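Local coordinates for protein DNA polymerase III beta subunit (Streptococcus pyogenes, PDB 2AVT) that probably forms, as a ring-shaped dimer, the sliding clamp that encircles DNA and tethers the replicative polymerase to its template, at residues I36-S40 against T41-L45; T139-L142 against K143-A147; V201-S205 against K206-E210; A213-T216 against D217-T221; K339-S343 against E344-I348. All coordinates share one frame; numbering follows the deposited sequence.

Contact 1. Residues I36-S40 against T41-L45; sequences IEVTS and TGVTL
I36 lies alongside L45, its CG1 3.9 Å from L45 CD2, and the methyl CG2 of the same isoleucine reaches diagonally to V43, 4.1 Å from V43 CG1. With CG1 set beside the backbone N (chi1 -58°), that branch goes to L45 alone, while CG2 sits between V43 CG1 and L45 CD2. V38 extends the row, its CG2 next to V43 CG2, and all four side chains project from the same face of this beta hairpin. That face is covered by helix 8-18 over L45 and by F4 and I69 over V38 and V43.

The opposite face carries E37 and T44, a hydrogen-bonded antiparallel pair. E37 N gives an almost straight bond to T44 O (2.9 Å, 177°), and T44 N returns one to E37 O at 2.8 Å. A water within bonding distance of E37 OE1 and T44 O can bridge them, though it has other acceptors nearby; OE2 forms a salt bridge with K35. T44 OG1 bonds to T57 on the next strand.

A type I turn from T39 to G42 closes the hairpin. T39 N bonds to G42 O at 2.9 Å, while the threonine hydroxyl OG1 adds only a weak bond to that same oxygen. The chemistry divides cleanly: backbone bonds join the strands, aliphatic groups pack one face against helix 8-18 and neighbouring strands, and the E37/T44 face carries polar groups partnered by K35, T57 and water.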
loop_
_atom_site.group_PDB
_atom_site.type_symbol
_atom_site.label_atom_id
_atom_site.label_comp_id
_atom_site.label_asym_id
_atom_site.label_seq_id
_atom_site.Cartn_x
_atom_site.Cartn_y
_atom_site.Cartn_z
ATOM N N ILE A 36 6.106 -23.280 17.047
ATOM C CA ILE A 36 6.840 -22.709 18.162
ATOM C C ILE A 36 7.394 -23.820 19.038
ATOM O O ILE A 36 6.640 -24.615 19.597
ATOM C CB ILE A 36 5.923 -21.819 19.019
ATOM C CG1 ILE A 36 5.323 -20.708 18.155
ATOM C CG2 ILE A 36 6.709 -21.217 20.169
ATOM C CD1 ILE A 36 4.375 -19.799 18.904
ATOM N N GLU A 37 8.715 -23.893 19.135
ATOM C CA GLU A 37 9.343 -24.905 19.972
ATOM C C GLU A 37 10.107 -24.191 21.068
ATOM O O GLU A 37 10.967 -23.361 20.795
ATOM C CB GLU A 37 10.302 -25.763 19.158
ATOM C CG GLU A 37 9.636 -26.533 18.056
ATOM C CD GLU A 37 10.643 -27.213 17.154
ATOM O OE1 GLU A 37 11.534 -26.508 16.615
ATOM O OE2 GLU A 37 10.535 -28.445 16.984
ATOM N N VAL A 38 9.786 -24.521 22.310
ATOM C CA VAL A 38 10.435 -23.895 23.441
ATOM C C VAL A 38 11.420 -24.865 24.080
ATOM O O VAL A 38 11.039 -25.956 24.518
ATOM C CB VAL A 38 9.390 -23.446 24.488
ATOM C CG1 VAL A 38 10.079 -22.778 25.660
ATOM C CG2 VAL A 38 8.376 -22.491 23.840
ATOM N N THR A 39 12.692 -24.473 24.109
ATOM C CA THR A 39 13.730 -25.305 24.712
ATOM C C THR A 39 14.418 -24.538 25.835
ATOM O O THR A 39 14.127 -23.361 26.068
ATOM C CB THR A 39 14.779 -25.748 23.672
ATOM O OG1 THR A 39 15.557 -24.622 23.255
ATOM C CG2 THR A 39 14.088 -26.347 22.458
ATOM N N SER A 40 15.336 -25.201 26.529
ATOM C CA SER A 40 16.035 -24.569 27.642
ATOM C C SER A 40 16.841 -23.336 27.251
ATOM O O SER A 40 17.013 -22.406 28.044
ATOM C CB SER A 40 16.964 -25.584 28.303
ATOM O OG SER A 40 16.256 -26.761 28.641
ATOM N N THR A 41 17.324 -23.315 26.018
ATOM C CA THR A 41 18.148 -22.208 25.578
ATOM C C THR A 41 17.465 -21.149 24.721
ATOM O O THR A 41 18.104 -20.180 24.314
ATOM C CB THR A 41 19.367 -22.742 24.826
ATOM O OG1 THR A 41 18.930 -23.618 23.783
ATOM C CG2 THR A 41 20.272 -23.518 25.776
ATOM N N GLY A 42 16.177 -21.314 24.437
ATOM C CA GLY A 42 15.505 -20.309 23.629
ATOM C C GLY A 42 14.171 -20.731 23.042
ATOM O O GLY A 42 13.708 -21.857 23.237
ATOM N N VAL A 43 13.549 -19.804 22.324
ATOM C CA VAL A 43 12.268 -20.057 21.682
ATOM C C VAL A 43 12.508 -20.078 20.179
ATOM O O VAL A 43 12.874 -19.072 19.579
ATOM C CB VAL A 43 11.245 -18.957 22.050
ATOM C CG1 VAL A 43 10.020 -19.040 21.134
ATOM C CG2 VAL A 43 10.824 -19.120 23.519
ATOM N N THR A 44 12.319 -21.236 19.568
ATOM C CA THR A 44 12.552 -21.342 18.137
ATOM C C THR A 44 11.255 -21.289 17.341
ATOM O O THR A 44 10.316 -22.056 17.596
ATOM C CB THR A 44 13.314 -22.638 17.802
ATOM O OG1 THR A 44 14.604 -22.591 18.422
ATOM C CG2 THR A 44 13.492 -22.782 16.299
ATOM N N LEU A 45 11.223 -20.376 16.376
ATOM C CA LEU A 45 10.056 -20.176 15.518
ATOM C C LEU A 45 10.345 -20.717 14.128
ATOM O O LEU A 45 11.399 -20.418 13.546
ATOM C CB LEU A 45 9.736 -18.684 15.426
ATOM C CG LEU A 45 9.632 -17.969 16.776
ATOM C CD1 LEU A 45 9.363 -16.480 16.551
ATOM C CD2 LEU A 45 8.507 -18.583 17.599
HETATM O O HOH W 1 10.243 -24.137 15.473
#

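Contact 2. Residues T139-L142 against K143-A147; sequences TKLL and KSIIA
K143 N donates to T139 O at 2.9 Å, the shortest backbone hydrogen bond along T139-A147 in helix 139-149. The same carbonyl oxygen has the start of the lysine side chain against it, K143 CG lying 3.4 Å away. Beyond CG the lysine runs extended beside T139, and its CE packs 3.9 Å from T139 CG2. The ammonium group then reaches the C-terminal end of helix 205-214, where it bonds to S212 O, and the loop beyond, where it forms a salt bridge with D217. T139 OG1 turns to that loop too, bonding to I219 O.

L141 O is shared by two amides: I145 N bonds to it at 3.1 Å, and S144 N adds a weak, bent bond to the one it makes to K140 O. I145 CG1 packs against this oxygen at 3.3 Å, placed beside its own backbone N by chi1 of -68°. I145 CD1 goes on to meet L141 CG at 4.2 Å, the two side chains crossing at a slant on the flank turned to I190. I146 CG1 packs on L142 O in the same manner. The isoleucine carbons thus rest on carbonyl oxygens that already accept amide bonds, while the lysine charge, probably neutralised by D217, links the helix start to a neighbouring loop.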
loop_
_atom_site.group_PDB
_atom_site.type_symbol
_atom_site.label_atom_id
_atom_site.label_comp_id
_atom_site.label_asym_id
_atom_site.label_seq_id
_atom_site.Cartn_x
_atom_site.Cartn_y
_atom_site.Cartn_z
ATOM N N THR A 139 27.296 -10.960 4.491
ATOM C CA THR A 139 25.899 -10.684 4.218
ATOM C C THR A 139 25.709 -9.577 3.197
ATOM O O THR A 139 24.919 -9.718 2.260
ATOM C CB THR A 139 25.171 -10.308 5.511
ATOM O OG1 THR A 139 25.244 -11.412 6.417
ATOM C CG2 THR A 139 23.715 -9.974 5.239
ATOM N N LYS A 140 26.426 -8.474 3.367
ATOM C CA LYS A 140 26.278 -7.376 2.431
ATOM C C LYS A 140 26.707 -7.761 1.018
ATOM O O LYS A 140 26.185 -7.220 0.041
ATOM C CB LYS A 140 27.051 -6.147 2.915
ATOM C CG LYS A 140 26.385 -5.450 4.101
ATOM C CD LYS A 140 26.832 -3.995 4.223
ATOM C CE LYS A 140 26.004 -3.230 5.248
ATOM N NZ LYS A 140 26.174 -3.796 6.614
ATOM N N LEU A 141 27.646 -8.696 0.901
ATOM C CA LEU A 141 28.089 -9.132 -0.423
ATOM C C LEU A 141 26.992 -9.976 -1.072
ATOM O O LEU A 141 26.669 -9.803 -2.245
ATOM C CB LEU A 141 29.367 -9.963 -0.331
ATOM C CG LEU A 141 29.749 -10.680 -1.635
ATOM C CD1 LEU A 141 29.946 -9.665 -2.757
ATOM C CD2 LEU A 141 31.021 -11.482 -1.425
ATOM N N LEU A 142 26.427 -10.890 -0.294
ATOM C CA LEU A 142 25.379 -11.765 -0.786
ATOM C C LEU A 142 24.171 -10.934 -1.217
ATOM O O LEU A 142 23.598 -11.162 -2.281
ATOM C CB LEU A 142 24.998 -12.762 0.310
ATOM C CG LEU A 142 24.434 -14.118 -0.106
ATOM C CD1 LEU A 142 25.210 -14.684 -1.291
ATOM C CD2 LEU A 142 24.507 -15.057 1.086
ATOM N N LYS A 143 23.807 -9.952 -0.403
ATOM C CA LYS A 143 22.667 -9.099 -0.716
ATOM C C LYS A 143 22.902 -8.286 -1.978
ATOM O O LYS A 143 21.959 -7.974 -2.707
ATOM C CB LYS A 143 22.369 -8.139 0.440
ATOM C CG LYS A 143 21.726 -8.778 1.654
ATOM C CD LYS A 143 21.133 -7.689 2.550
ATOM C CE LYS A 143 20.504 -8.267 3.803
ATOM N NZ LYS A 143 19.739 -7.227 4.564
ATOM N N SER A 144 24.161 -7.924 -2.219
ATOM C CA SER A 144 24.522 -7.145 -3.397
ATOM C C SER A 144 24.347 -7.977 -4.655
ATOM O O SER A 144 23.851 -7.484 -5.666
ATOM C CB SER A 144 25.972 -6.677 -3.303
ATOM O OG SER A 144 26.337 -5.996 -4.485
ATOM N N ILE A 145 24.767 -9.236 -4.584
ATOM C CA ILE A 145 24.658 -10.177 -5.700
ATOM C C ILE A 145 23.183 -10.404 -6.050
ATOM O O ILE A 145 22.800 -10.438 -7.222
ATOM C CB ILE A 145 25.298 -11.543 -5.329
ATOM C CG1 ILE A 145 26.817 -11.386 -5.181
ATOM C CG2 ILE A 145 24.944 -12.585 -6.370
ATOM C CD1 ILE A 145 27.519 -12.604 -4.575
ATOM N N ILE A 146 22.360 -10.556 -5.015
ATOM C CA ILE A 146 20.931 -10.775 -5.186
ATOM C C ILE A 146 20.222 -9.612 -5.871
ATOM O O ILE A 146 19.507 -9.810 -6.855
ATOM C CB ILE A 146 20.259 -11.034 -3.825
ATOM C CG1 ILE A 146 20.804 -12.337 -3.239
ATOM C CG2 ILE A 146 18.731 -11.070 -3.988
ATOM C CD1 ILE A 146 20.370 -12.629 -1.838
ATOM N N ALA A 147 20.419 -8.401 -5.354
ATOM C CA ALA A 147 19.786 -7.225 -5.932
ATOM C C ALA A 147 20.242 -6.984 -7.373
ATOM O O ALA A 147 19.578 -6.266 -8.125
ATOM C CB ALA A 147 20.088 -6.000 -5.084
#

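Contact 3. Residues V201-S205 against K206-E210; sequences VVLPS and KSLRE
L203 and L208 make the tight part of this strand-to-helix corner: L203 CD2 packs 3.6 Å from L208 CG. The modelled 3.2 Å between L203 CD2 and L208 CD2 is shorter than two methyl groups should allow, so the exact placement of these ends is doubtful. The two side chains meet at a slant. L203 has CG opposite its backbone N (chi1 -160°), whereas L208 carries CG beside its own N, and both leucines point into the angle between strand and helix. Further cover for L203 comes from I231, F233 and T242.

P204 occupies the N-cap position. Its carbonyl oxygen receives weak bonds from S207 N, at 3.0 Å, and from L208 N, neither of them straight. The proline ring borders S207, with CB 3.6 Å from S207 OG; that hydroxyl is buried here and has no polar partner in the model. Only with R209 N to S205 O, 3.2 Å at 155°, does the regular helical pattern become well formed.

The other side is looser and wetter. A water lies 3.0 Å from S205 OG and accepts a bond from K206 N at 2.9 Å, so it serves one of the amides left without a carbonyl at the start of the helix. S205 OG is also bonded to T163 O, just before strand 164-170. K206 and R209 are exposed, and R209 touches the contact through its aliphatic CG against S205 O. Strand 201-204 and helix 206-210 meet at 72°, a sharp beta-to-alpha junction that carries the chain from sheet to helix layer in the central domain of the clamp fold.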
loop_
_atom_site.group_PDB
_atom_site.type_symbol
_atom_site.label_atom_id
_atom_site.label_comp_id
_atom_site.label_asym_id
_atom_site.label_seq_id
_atom_site.Cartn_x
_atom_site.Cartn_y
_atom_site.Cartn_z
ATOM N N VAL A 201 24.402 -24.590 -8.577
ATOM C CA VAL A 201 22.973 -24.711 -8.339
ATOM C C VAL A 201 22.175 -23.593 -8.978
ATOM O O VAL A 201 22.726 -22.640 -9.533
ATOM C CB VAL A 201 22.664 -24.709 -6.823
ATOM C CG1 VAL A 201 23.329 -25.889 -6.152
ATOM C CG2 VAL A 201 23.150 -23.409 -6.199
ATOM N N VAL A 202 20.859 -23.728 -8.896
ATOM C CA VAL A 202 19.940 -22.739 -9.425
ATOM C C VAL A 202 18.958 -22.506 -8.286
ATOM O O VAL A 202 18.304 -23.439 -7.821
ATOM C CB VAL A 202 19.197 -23.263 -10.669
ATOM C CG1 VAL A 202 18.242 -22.200 -11.186
ATOM C CG2 VAL A 202 20.206 -23.646 -11.754
ATOM N N LEU A 203 18.881 -21.263 -7.826
ATOM C CA LEU A 203 18.010 -20.910 -6.713
ATOM C C LEU A 203 16.874 -20.008 -7.167
ATOM O O LEU A 203 17.107 -18.963 -7.782
ATOM C CB LEU A 203 18.823 -20.198 -5.629
ATOM C CG LEU A 203 18.182 -20.194 -4.243
ATOM C CD1 LEU A 203 18.009 -21.637 -3.794
ATOM C CD2 LEU A 203 19.051 -19.450 -3.253
ATOM N N PRO A 204 15.623 -20.399 -6.863
ATOM C CA PRO A 204 14.444 -19.613 -7.246
ATOM C C PRO A 204 14.680 -18.165 -6.840
ATOM O O PRO A 204 15.032 -17.890 -5.692
ATOM C CB PRO A 204 13.318 -20.275 -6.446
ATOM C CG PRO A 204 13.755 -21.685 -6.355
ATOM C CD PRO A 204 15.234 -21.560 -6.042
ATOM N N SER A 205 14.501 -17.243 -7.776
ATOM C CA SER A 205 14.743 -15.837 -7.497
ATOM C C SER A 205 13.952 -15.261 -6.333
ATOM O O SER A 205 14.471 -14.433 -5.580
ATOM C CB SER A 205 14.495 -15.003 -8.754
ATOM O OG SER A 205 13.219 -15.282 -9.298
ATOM N N LYS A 206 12.700 -15.677 -6.176
ATOM C CA LYS A 206 11.902 -15.141 -5.084
ATOM C C LYS A 206 12.517 -15.529 -3.751
ATOM O O LYS A 206 12.513 -14.748 -2.806
ATOM C CB LYS A 206 10.460 -15.655 -5.148
ATOM C CG LYS A 206 9.543 -14.949 -4.157
ATOM C CD LYS A 206 8.076 -15.268 -4.408
ATOM C CE LYS A 206 7.180 -14.251 -3.714
ATOM N NZ LYS A 206 7.507 -12.858 -4.154
ATOM N N SER A 207 13.050 -16.740 -3.685
ATOM C CA SER A 207 13.666 -17.226 -2.465
ATOM C C SER A 207 14.861 -16.360 -2.063
ATOM O O SER A 207 15.150 -16.205 -0.881
ATOM C CB SER A 207 14.102 -18.682 -2.648
ATOM O OG SER A 207 12.982 -19.510 -2.921
ATOM N N LEU A 208 15.548 -15.793 -3.050
ATOM C CA LEU A 208 16.703 -14.947 -2.778
ATOM C C LEU A 208 16.269 -13.581 -2.263
ATOM O O LEU A 208 16.920 -13.007 -1.381
ATOM C CB LEU A 208 17.563 -14.800 -4.039
ATOM C CG LEU A 208 18.411 -16.041 -4.322
ATOM C CD1 LEU A 208 19.176 -15.880 -5.623
ATOM C CD2 LEU A 208 19.366 -16.257 -3.158
ATOM N N ARG A 209 15.174 -13.058 -2.808
ATOM C CA ARG A 209 14.664 -11.766 -2.351
ATOM C C ARG A 209 14.310 -11.877 -0.866
ATOM O O ARG A 209 14.502 -10.935 -0.099
ATOM C CB ARG A 209 13.420 -11.358 -3.142
ATOM C CG ARG A 209 13.659 -11.230 -4.640
ATOM C CD ARG A 209 13.171 -9.888 -5.173
ATOM N NE ARG A 209 11.944 -9.994 -5.958
ATOM C CZ ARG A 209 10.735 -10.250 -5.457
ATOM N NH1 ARG A 209 10.569 -10.435 -4.152
ATOM N NH2 ARG A 209 9.686 -10.314 -6.271
ATOM N N GLU A 210 13.792 -13.033 -0.466
ATOM C CA GLU A 210 13.426 -13.253 0.927
ATOM C C GLU A 210 14.673 -13.316 1.818
ATOM O O GLU A 210 14.624 -12.926 2.986
ATOM C CB GLU A 210 12.604 -14.539 1.070
ATOM C CG GLU A 210 11.223 -14.478 0.415
ATOM C CD GLU A 210 10.348 -13.359 0.967
ATOM O OE1 GLU A 210 10.158 -13.294 2.198
ATOM O OE2 GLU A 210 9.841 -12.543 0.168
HETATM O O HOH W 2 11.298 -17.258 -8.201
#

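Contact 4. Residues A213-T216 against D217-T221; sequences AVFT and DDIET
F215 presents the edge of its ring to I219: the methyl CD1 of the isoleucine lies near the ring plane, 3.9 Å from F215 CD1. The ring of F211 meets F215 with the two planes inclined at about 35°, and I238 and F240 on strand 238-243 also pack against it, so the phenylalanine is buried while the chain beside it is at the surface. The motif is a type I beta turn from T216 to I219, placed just after helix 205-214 has ended; F215 is the first residue to leave helical backbone angles.

The turn closes through a hydrogen bond from I219 N to T216 O at 3.0 Å. The donor stands above the plane of that carbonyl, 39° out of it. I219 CB rests 3.3 Å from the same oxygen, and with CG1 beside the backbone N (chi1 -66°) the extended side chain carries CD1 to the phenylalanine edge.

On the exposed side, D218 bends back to T216 rather than pointing outward. D217, the other acid of the turn, instead faces helix 139-149, whose K143 also makes a weak bond to F215 O. Just past the turn, the backbone of E220 is hydrogen-bonded to that of T139, so the loop runs beside the start of that helix on the way to strand 221-226. T216 OG1 and D218 CG both sit between backbone N and carbonyl carbon of their own residues, which brings T216 OG1 to D218 OD1 in a hydrogen bond modelled at 2.5 Å, so short that the exact distance is doubtful.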
loop_
_atom_site.group_PDB
_atom_site.type_symbol
_atom_site.label_atom_id
_atom_site.label_comp_id
_atom_site.label_asym_id
_atom_site.label_seq_id
_atom_site.Cartn_x
_atom_site.Cartn_y
_atom_site.Cartn_z
ATOM N N ALA A 213 15.518 -9.924 2.935
ATOM C CA ALA A 213 14.558 -9.403 3.895
ATOM C C ALA A 213 14.713 -10.042 5.268
ATOM O O ALA A 213 14.471 -9.396 6.284
ATOM C CB ALA A 213 13.127 -9.615 3.377
ATOM N N VAL A 214 15.131 -11.299 5.300
ATOM C CA VAL A 214 15.271 -12.021 6.560
ATOM C C VAL A 214 16.554 -11.747 7.349
ATOM O O VAL A 214 16.515 -11.626 8.575
ATOM C CB VAL A 214 15.154 -13.538 6.328
ATOM C CG1 VAL A 214 15.288 -14.279 7.646
ATOM C CG2 VAL A 214 13.808 -13.854 5.666
ATOM N N PHE A 215 17.689 -11.676 6.658
ATOM C CA PHE A 215 18.952 -11.409 7.332
ATOM C C PHE A 215 19.219 -9.906 7.384
ATOM O O PHE A 215 19.510 -9.280 6.364
ATOM C CB PHE A 215 20.108 -12.135 6.632
ATOM C CG PHE A 215 20.071 -13.634 6.802
ATOM C CD1 PHE A 215 20.636 -14.233 7.918
ATOM C CD2 PHE A 215 19.440 -14.440 5.866
ATOM C CE1 PHE A 215 20.574 -15.602 8.103
ATOM C CE2 PHE A 215 19.376 -15.812 6.045
ATOM C CZ PHE A 215 19.944 -16.393 7.165
ATOM N N THR A 216 19.096 -9.332 8.579
ATOM C CA THR A 216 19.323 -7.904 8.770
ATOM C C THR A 216 20.805 -7.560 8.676
ATOM O O THR A 216 21.676 -8.401 8.905
ATOM C CB THR A 216 18.756 -7.424 10.123
ATOM O OG1 THR A 216 19.078 -8.376 11.145
ATOM C CG2 THR A 216 17.247 -7.270 10.033
ATOM N N ASP A 217 21.078 -6.308 8.342
ATOM C CA ASP A 217 22.441 -5.837 8.154
ATOM C C ASP A 217 23.367 -5.919 9.355
ATOM O O ASP A 217 24.586 -5.907 9.193
ATOM C CB ASP A 217 22.394 -4.423 7.589
ATOM C CG ASP A 217 21.456 -4.328 6.399
ATOM O OD1 ASP A 217 21.513 -5.243 5.548
ATOM O OD2 ASP A 217 20.664 -3.364 6.313
ATOM N N ASP A 218 22.808 -6.019 10.555
ATOM C CA ASP A 218 23.648 -6.132 11.738
ATOM C C ASP A 218 24.349 -7.495 11.733
ATOM O O ASP A 218 25.273 -7.734 12.512
ATOM C CB ASP A 218 22.810 -5.953 13.011
ATOM C CG ASP A 218 21.683 -6.961 13.116
ATOM O OD1 ASP A 218 20.896 -7.060 12.156
ATOM O OD2 ASP A 218 21.580 -7.646 14.156
ATOM N N ILE A 219 23.910 -8.383 10.844
ATOM C CA ILE A 219 24.508 -9.712 10.720
ATOM C C ILE A 219 25.620 -9.656 9.678
ATOM O O ILE A 219 25.358 -9.626 8.472
ATOM C CB ILE A 219 23.468 -10.759 10.278
ATOM C CG1 ILE A 219 22.415 -10.935 11.373
ATOM C CG2 ILE A 219 24.165 -12.079 9.958
ATOM C CD1 ILE A 219 21.319 -11.915 11.028
ATOM N N GLU A 220 26.859 -9.648 10.157
ATOM C CA GLU A 220 28.045 -9.557 9.306
ATOM C C GLU A 220 28.171 -10.629 8.213
ATOM O O GLU A 220 28.349 -10.304 7.035
ATOM C CB GLU A 220 29.297 -9.572 10.189
ATOM C CG GLU A 220 30.363 -8.559 9.797
ATOM C CD GLU A 220 29.912 -7.121 10.004
ATOM O OE1 GLU A 220 29.438 -6.800 11.116
ATOM O OE2 GLU A 220 30.039 -6.308 9.060
ATOM N N THR A 221 28.093 -11.901 8.596
ATOM C CA THR A 221 28.217 -12.984 7.623
ATOM C C THR A 221 27.291 -14.157 7.906
ATOM O O THR A 221 26.682 -14.247 8.968
ATOM C CB THR A 221 29.638 -13.567 7.602
ATOM O OG1 THR A 221 29.886 -14.220 8.852
ATOM C CG2 THR A 221 30.675 -12.478 7.391
#

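Contact 5. Residues K339-S343 against E344-I348; sequences KAIKS and ETVKI
I341 points from CB toward strand 345-348, which follows, and uses both its branches there. CG2 stands 4.1 Å from T345 O, a loose contact. The other branch starts with CG1 beside the backbone N (chi1 -64°) and runs out extended, so that CD1 lands 3.5 Å from V346 CG2 and 3.9 Å from V346 CB. The first of these is tighter than an ordinary methyl contact, and the two side chains cross at about a right angle. T268, at the start of helix 268-282, packs on both I341 and V346.

Beside this apolar pair, S343 supplies the polar link. Its hydroxyl, tucked between its own N and carbonyl carbon (chi1 65°), donates to T345 O at 2.6 Å; it approaches the oxygen 15° from the carbonyl plane. S343 OG also accepts a hydrogen bond from G362 N, and S343 O takes one from the hydroxyl of T268. A buried serine thus has both its hydroxyl and its carbonyl satisfied, and its bonds to T345, G362 and T268 lie, with the close I341-V346 contact, at the bend between helix 331-339 and strand 345-350.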
loop_
_atom_site.group_PDB
_atom_site.type_symbol
_atom_site.label_atom_id
_atom_site.label_comp_id
_atom_site.label_asym_id
_atom_site.label_seq_id
_atom_site.Cartn_x
_atom_site.Cartn_y
_atom_site.Cartn_z
ATOM N N LYS A 339 18.445 0.381 -12.637
ATOM C CA LYS A 339 18.068 0.409 -11.233
ATOM C C LYS A 339 19.070 -0.426 -10.443
ATOM O O LYS A 339 19.385 -0.113 -9.294
ATOM C CB LYS A 339 16.646 -0.143 -11.061
ATOM C CG LYS A 339 16.078 0.018 -9.658
ATOM C CD LYS A 339 14.589 -0.312 -9.615
ATOM C CE LYS A 339 14.017 -0.118 -8.217
ATOM N NZ LYS A 339 12.537 -0.339 -8.183
ATOM N N ALA A 340 19.586 -1.478 -11.076
ATOM C CA ALA A 340 20.557 -2.367 -10.440
ATOM C C ALA A 340 21.989 -1.817 -10.366
ATOM O O ALA A 340 22.855 -2.428 -9.748
ATOM C CB ALA A 340 20.568 -3.699 -11.155
ATOM N N ILE A 341 22.240 -0.671 -10.988
ATOM C CA ILE A 341 23.577 -0.078 -10.975
ATOM C C ILE A 341 23.680 1.022 -9.926
ATOM O O ILE A 341 23.017 2.047 -10.027
ATOM C CB ILE A 341 23.932 0.499 -12.364
ATOM C CG1 ILE A 341 23.996 -0.635 -13.393
ATOM C CG2 ILE A 341 25.270 1.214 -12.313
ATOM C CD1 ILE A 341 24.115 -0.146 -14.841
ATOM N N LYS A 342 24.511 0.804 -8.912
ATOM C CA LYS A 342 24.676 1.785 -7.847
ATOM C C LYS A 342 25.602 2.936 -8.214
ATOM O O LYS A 342 25.498 4.021 -7.640
ATOM C CB LYS A 342 25.214 1.119 -6.575
ATOM C CG LYS A 342 24.299 0.092 -5.934
ATOM C CD LYS A 342 24.978 -0.506 -4.702
ATOM C CE LYS A 342 24.143 -1.590 -4.030
ATOM N NZ LYS A 342 24.887 -2.197 -2.882
ATOM N N SER A 343 26.504 2.708 -9.163
ATOM C CA SER A 343 27.456 3.744 -9.565
ATOM C C SER A 343 26.818 4.943 -10.258
ATOM O O SER A 343 25.800 4.820 -10.944
ATOM C CB SER A 343 28.532 3.158 -10.478
ATOM O OG SER A 343 27.971 2.723 -11.699
ATOM N N GLU A 344 27.436 6.106 -10.080
ATOM C CA GLU A 344 26.935 7.328 -10.677
ATOM C C GLU A 344 26.863 7.226 -12.197
ATOM O O GLU A 344 25.997 7.832 -12.821
ATOM C CB GLU A 344 27.821 8.512 -10.268
ATOM C CG GLU A 344 27.306 9.862 -10.749
ATOM C CD GLU A 344 28.117 11.037 -10.219
ATOM O OE1 GLU A 344 28.129 11.251 -8.990
ATOM O OE2 GLU A 344 28.744 11.749 -11.034
ATOM N N THR A 345 27.756 6.449 -12.800
ATOM C CA THR A 345 27.755 6.315 -14.253
ATOM C C THR A 345 27.648 4.868 -14.710
ATOM O O THR A 345 27.920 3.942 -13.946
ATOM C CB THR A 345 29.040 6.916 -14.881
ATOM O OG1 THR A 345 30.149 6.046 -14.625
ATOM C CG2 THR A 345 29.346 8.272 -14.282
ATOM N N VAL A 346 27.246 4.687 -15.965
ATOM C CA VAL A 346 27.119 3.360 -16.558
ATOM C C VAL A 346 27.763 3.369 -17.938
ATOM O O VAL A 346 27.632 4.335 -18.689
ATOM C CB VAL A 346 25.637 2.928 -16.695
ATOM C CG1 VAL A 346 24.836 4.006 -17.412
ATOM C CG2 VAL A 346 25.548 1.614 -17.459
ATOM N N LYS A 347 28.463 2.289 -18.262
ATOM C CA LYS A 347 29.143 2.158 -19.542
ATOM C C LYS A 347 28.372 1.188 -20.429
ATOM O O LYS A 347 28.195 0.027 -20.073
ATOM C CB LYS A 347 30.561 1.628 -19.322
ATOM C CG LYS A 347 31.666 2.586 -19.706
ATOM C CD LYS A 347 33.032 1.937 -19.479
ATOM C CE LYS A 347 34.164 2.818 -19.970
ATOM N NZ LYS A 347 35.494 2.194 -19.699
ATOM N N ILE A 348 27.913 1.658 -21.584
ATOM C CA ILE A 348 27.164 0.790 -22.478
ATOM C C ILE A 348 27.949 0.477 -23.746
ATOM O O ILE A 348 28.458 1.379 -24.413
ATOM C CB ILE A 348 25.804 1.424 -22.861
ATOM C CG1 ILE A 348 25.054 1.848 -21.592
ATOM C CG2 ILE A 348 24.966 0.423 -23.646
ATOM C CD1 ILE A 348 23.628 2.323 -21.839
#

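Overall arrangement
Contacts 2, 3 and 4 form one cluster in the central domain. Contact 2 supplies helix 139-149: I146 CD1 reaches L208 O of contact 3 at 3.5 Å, and T139 N lies 2.8 Å from E220 O of contact 4, a probable hydrogen bond. Contacts 3 and 4 mark the beginning and end of helix 205-214, their centres about 17 Å apart. Contact 5, in the C-terminal domain, just touches contact 2 through A340 CB and shares a nine-stranded sheet with contact 3. Contact 1 stands apart in the N-terminal domain, its centre about 45 Å from that of contact 5, on the opposite side of the chain's centre.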